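Acarbose/maltose binding protein GacH (Streptomyces glaucescens, PDB 3K01) binds acarbose and an acarbose homolog, and probably maltose, as the extracellular solute receptor of an ABC transporter. Local coordinates at residues G50-K53 with V58-K61; P85-T90 with D310-F315. One frame throughout, in Å; residues are numbered along the deposited sequence. Where two conformers were deposited one is given.

Contacts 1 and 2 sit on one mixed sheet, their centres 12 Å apart. In contact 1 the turn of helix 51-54 closes back on strand 58-64 after a short connection; in contact 2 strand 87-91 meets helix 309-320, which arrives from more than two hundred residues later. Strand 28-34 lies between strands 58-64 and 87-91 and pairs parallel with both. The two contacts touch directly: Phe51 CE1 comes within 3.6 Å of Phe315 CA, and Val60 CG1 within 4.1 Å of Phe315 CE1. Helix 309-320 is therefore shared, its Phe315 meeting Phe51 (edge-to-face) and Val60 of contact 1 as well as Val87 of contact 2.

Contact 1 of 2, residues G50-K53 with V58-K61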
loop_
_atom_site.group_PDB
_atom_site.type_symbol
_atom_site.label_atom_id
_atom_site.label_comp_id
_atom_site.label_asym_id
_atom_site.label_seq_id
_atom_site.Cartn_x
_atom_site.Cartn_y
_atom_site.Cartn_z
ATOM N N GLY A 50 5.797 10.190 23.852
ATOM C CA GLY A 50 6.305 11.539 23.738
ATOM C C GLY A 50 5.207 12.599 23.738
ATOM O O GLY A 50 5.481 13.776 24.007
ATOM N N PHE A 51 3.972 12.212 23.427
ATOM C CA PHE A 51 2.839 13.149 23.496
ATOM C C PHE A 51 2.759 13.760 24.900
ATOM O O PHE A 51 2.345 14.924 25.075
ATOM C CB PHE A 51 1.551 12.396 23.154
ATOM C CG PHE A 51 0.311 13.255 23.114
ATOM C CD1 PHE A 51 0.118 14.183 22.103
ATOM C CD2 PHE A 51 -0.693 13.078 24.061
ATOM C CE1 PHE A 51 -1.051 14.946 22.037
ATOM C CE2 PHE A 51 -1.874 13.840 24.017
ATOM C CZ PHE A 51 -2.051 14.778 22.982
ATOM N N GLU A 52 3.175 12.983 25.893
ATOM C CA GLU A 52 3.059 13.406 27.291
ATOM C C GLU A 52 4.024 14.530 27.652
ATOM O O GLU A 52 3.802 15.207 28.656
ATOM C CB GLU A 52 3.275 12.226 28.216
ATOM C CG GLU A 52 2.266 11.120 28.029
ATOM C CD GLU A 52 2.582 9.891 28.843
ATOM O OE1 GLU A 52 3.765 9.726 29.245
ATOM O OE2 GLU A 52 1.665 9.079 29.093
ATOM N N LYS A 53 5.087 14.721 26.871
ATOM C CA LYS A 53 6.016 15.837 27.093
ATOM C C LYS A 53 5.290 17.171 27.005
ATOM O O LYS A 53 5.415 18.008 27.907
ATOM C CB LYS A 53 7.181 15.794 26.102
ATOM C CG LYS A 53 8.108 14.612 26.344
ATOM C CD LYS A 53 9.047 14.338 25.162
ATOM C CE LYS A 53 9.965 13.135 25.445
ATOM N NZ LYS A 53 9.219 11.834 25.531
ATOM N N VAL A 58 -2.075 14.058 30.283
ATOM C CA VAL A 58 -2.621 12.938 29.509
ATOM C C VAL A 58 -1.821 11.666 29.764
ATOM O O VAL A 58 -0.588 11.677 29.738
ATOM C CB VAL A 58 -2.653 13.270 28.000
ATOM C CG1 VAL A 58 -3.166 12.073 27.180
ATOM C CG2 VAL A 58 -3.526 14.482 27.750
ATOM N N ASP A 59 -2.540 10.583 30.032
ATOM C CA ASP A 59 -1.932 9.267 30.178
ATOM C C ASP A 59 -2.071 8.536 28.837
ATOM O O ASP A 59 -3.163 8.058 28.495
ATOM C CB ASP A 59 -2.666 8.487 31.276
ATOM C CG ASP A 59 -2.082 7.103 31.536
ATOM O OD1 ASP A 59 -0.976 6.763 31.037
ATOM O OD2 ASP A 59 -2.759 6.343 32.260
ATOM N N VAL A 60 -0.978 8.461 28.088
ATOM C CA VAL A 60 -0.954 7.651 26.869
ATOM C C VAL A 60 -0.732 6.178 27.207
ATOM O O VAL A 60 0.298 5.815 27.802
ATOM C CB VAL A 60 0.118 8.123 25.892
ATOM C CG1 VAL A 60 0.203 7.184 24.663
ATOM C CG2 VAL A 60 -0.164 9.558 25.447
ATOM N N LYS A 61 -1.691 5.337 26.832
ATOM C CA LYS A 61 -1.586 3.891 27.007
ATOM C C LYS A 61 -1.369 3.240 25.647
ATOM O O LYS A 61 -2.320 3.009 24.876
ATOM C CB LYS A 61 -2.829 3.333 27.703
ATOM C CG LYS A 61 -3.082 3.953 29.081
ATOM C CD LYS A 61 -4.239 3.294 29.813
ATOM C CE LYS A 61 -4.184 3.687 31.296
ATOM N NZ LYS A 61 -5.467 3.490 32.020
HETATM O O HOH W 1 2.517 6.550 29.382
#
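Phe51 and Val60 cross at about a right angle, with ring atom CD2 of Phe51 3.8 Å from Val60 CG2. Val58 comes to the same ring from its edge: its CG1 lies close to the ring plane and 3.8 Å from Phe51 CE2. CG of Phe51 stands anti to the backbone N (chi1 -177°), which carries the ring out from the helical turn toward the two valines. Beyond the pair, Ala314 of helix 309-320 also touches Phe51, while Val58 rests on Val30 of the neighbouring strand.

The polar part belongs to Glu52. Its chain runs extended beyond CG (chi2 174°) and brings the carboxylate to the strand backbone, where OE2 accepts a hydrogen bond from Val60 N at 2.9 Å. The N-H points at the anti lone pair of OE2, and the bond is somewhat bent, 153° at the hydrogen. A water donates both to Glu52 OE2 and to Val60 O, so OE2 is gripped by two donors and tied to both the N-H and the C=O of one residue. On the way, Glu52 CG passes 3.4 Å from Val58 O.

Like charge gathers here, for Asp59 OD1 lies 4.0 Å from Glu52 OE2; the two donors on OE2 would offset some of the repulsion, as would Lys61 NZ, which makes a long salt bridge to Asp59 OD2. Asp59 itself bonds through its backbone to Gly28 and Val30. Strand 28-34, helices 41-49 and 51-54 and the parallel strand 58-64 form a beta-alpha-beta crossover in an alpha/beta lobe of the solute-binding protein fold, and this contact closes its last turn.

Contact 2 of 2, residues P85-T90 with D310-F315; sequences PDVMRT and DASYAF
Helix-on-sheet packing joins Val87 to Ser312 and Phe315 in an alpha/beta lobe of the solute-binding protein fold, where helix 309-320 lies against strand 87-91. The contact is buried and apolar in the main, with no hydrogen bond between the segments. Both methyls of Val87 take part. Val87 CG2 reaches Ser312 CB at 3.8 Å. It also meets Phe315 CD2 at 3.9 Å, with Val87 CG1 close to that same ring atom, so the ring's CD2 corner meets the fork of the valine. A chi1 of -178° swings the Phe315 ring away from its own backbone N and out to this spot, where Phe32 of the adjacent strand also meets it.

One residue earlier, Asp86 adds a different kind of contact. Its carboxylate is engaged elsewhere: OD1 hydrogen-bonds Ser306 OG and OD2 accepts from Thr31 N, which ties the start of the strand to its neighbour and to the loop ahead of the helix. The hydroxyl of Ser312 turns back along its own chain to bond Asn308 O. What Asp86 presents to it is carbon, with CB 3.3 Å from Ser312 OG.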
loop_
_atom_site.group_PDB
_atom_site.type_symbol
_atom_site.label_atom_id
_atom_site.label_comp_id
_atom_site.label_asym_id
_atom_site.label_seq_id
_atom_site.Cartn_x
_atom_site.Cartn_y
_atom_site.Cartn_z
ATOM N N PRO A 85 -10.005 1.085 21.802
ATOM C CA PRO A 85 -9.006 2.134 22.008
ATOM C C PRO A 85 -9.618 3.483 21.686
ATOM O O PRO A 85 -10.645 3.551 21.013
ATOM C CB PRO A 85 -7.914 1.775 20.992
ATOM C CG PRO A 85 -8.692 1.128 19.868
ATOM C CD PRO A 85 -9.740 0.311 20.571
ATOM N N ASP A 86 -8.988 4.555 22.158
ATOM C CA ASP A 86 -9.361 5.892 21.700
ATOM C C ASP A 86 -8.864 6.155 20.274
ATOM O O ASP A 86 -9.555 6.792 19.482
ATOM C CB ASP A 86 -8.836 6.947 22.660
ATOM C CG ASP A 86 -9.364 6.742 24.041
ATOM O OD1 ASP A 86 -10.585 6.945 24.223
ATOM O OD2 ASP A 86 -8.577 6.313 24.917
ATOM N N VAL A 87 -7.628 5.707 20.006
ATOM C CA VAL A 87 -7.001 5.938 18.727
ATOM C C VAL A 87 -6.549 4.597 18.157
ATOM O O VAL A 87 -5.917 3.799 18.845
ATOM C CB VAL A 87 -5.812 6.894 18.866
ATOM C CG1 VAL A 87 -5.050 7.025 17.534
ATOM C CG2 VAL A 87 -6.302 8.284 19.341
ATOM N N MET A 88 -6.878 4.385 16.889
ATOM C CA MET A 88 -6.595 3.099 16.219
ATOM C C MET A 88 -5.731 3.381 15.001
ATOM O O MET A 88 -6.106 4.189 14.135
ATOM C CB MET A 88 -7.949 2.494 15.782
ATOM C CG MET A 88 -7.897 1.177 15.011
ATOM S SD MET A 88 -7.172 -0.106 16.049
ATOM C CE MET A 88 -6.830 -1.381 14.819
ATOM N N ARG A 89 -4.599 2.678 14.899
ATOM C CA ARG A 89 -3.826 2.718 13.642
ATOM C C ARG A 89 -4.619 1.949 12.575
ATOM O O ARG A 89 -4.981 0.785 12.788
ATOM C CB ARG A 89 -2.433 2.140 13.821
ATOM C CG ARG A 89 -1.500 2.610 12.750
ATOM C CD ARG A 89 -0.275 1.766 12.669
ATOM N NE ARG A 89 0.812 2.358 11.899
ATOM C CZ ARG A 89 1.816 1.645 11.384
ATOM N NH1 ARG A 89 1.840 0.327 11.545
ATOM N NH2 ARG A 89 2.792 2.255 10.739
ATOM N N THR A 90 -4.882 2.608 11.444
ATOM C CA THR A 90 -5.859 2.110 10.462
ATOM C C THR A 90 -5.225 1.972 9.096
ATOM O O THR A 90 -4.712 2.937 8.544
ATOM C CB THR A 90 -7.098 3.050 10.303
ATOM O OG1 THR A 90 -6.671 4.409 10.094
ATOM C CG2 THR A 90 -8.014 2.983 11.523
ATOM N N ASP A 310 -11.292 15.011 22.773
ATOM C CA ASP A 310 -10.423 16.152 22.604
ATOM C C ASP A 310 -8.941 15.775 22.680
ATOM O O ASP A 310 -8.131 16.243 21.868
ATOM C CB ASP A 310 -10.787 17.266 23.595
ATOM C CG ASP A 310 -12.142 17.876 23.305
ATOM O OD1 ASP A 310 -12.551 17.956 22.131
ATOM O OD2 ASP A 310 -12.801 18.293 24.284
ATOM N N ALA A 311 -8.578 14.919 23.631
ATOM C CA ALA A 311 -7.176 14.512 23.720
ATOM C C ALA A 311 -6.801 13.632 22.531
ATOM O O ALA A 311 -5.659 13.674 22.078
ATOM C CB ALA A 311 -6.885 13.811 25.037
ATOM N N SER A 312 -7.772 12.843 22.058
ATOM C CA SER A 312 -7.531 11.984 20.897
ATOM C C SER A 312 -7.309 12.797 19.631
ATOM O O SER A 312 -6.436 12.457 18.833
ATOM C CB SER A 312 -8.667 10.977 20.697
ATOM O OG SER A 312 -8.808 10.130 21.820
ATOM N N TYR A 313 -8.064 13.878 19.435
ATOM C CA TYR A 313 -7.821 14.739 18.278
ATOM C C TYR A 313 -6.387 15.258 18.324
ATOM O O TYR A 313 -5.678 15.258 17.311
ATOM C CB TYR A 313 -8.746 15.955 18.314
ATOM C CG TYR A 313 -10.233 15.677 18.204
ATOM C CD1 TYR A 313 -10.735 14.568 17.517
ATOM C CD2 TYR A 313 -11.149 16.548 18.797
ATOM C CE1 TYR A 313 -12.111 14.341 17.430
ATOM C CE2 TYR A 313 -12.511 16.331 18.713
ATOM C CZ TYR A 313 -12.995 15.226 18.045
ATOM O OH TYR A 313 -14.351 15.011 17.962
ATOM N N ALA A 314 -5.954 15.722 19.502
ATOM C CA ALA A 314 -4.620 16.256 19.636
ATOM C C ALA A 314 -3.554 15.161 19.452
ATOM O O ALA A 314 -2.487 15.410 18.861
ATOM C CB ALA A 314 -4.466 16.937 20.997
ATOM N N PHE A 315 -3.849 13.958 19.923
ATOM C CA PHE A 315 -2.891 12.868 19.768
ATOM C C PHE A 315 -2.680 12.491 18.289
ATOM O O PHE A 315 -1.536 12.311 17.851
ATOM C CB PHE A 315 -3.360 11.649 20.559
ATOM C CG PHE A 315 -2.406 10.479 20.486
ATOM C CD1 PHE A 315 -1.282 10.445 21.293
ATOM C CD2 PHE A 315 -2.637 9.442 19.599
ATOM C CE1 PHE A 315 -0.395 9.373 21.230
ATOM C CE2 PHE A 315 -1.759 8.355 19.527
ATOM C CZ PHE A 315 -0.633 8.325 20.345
#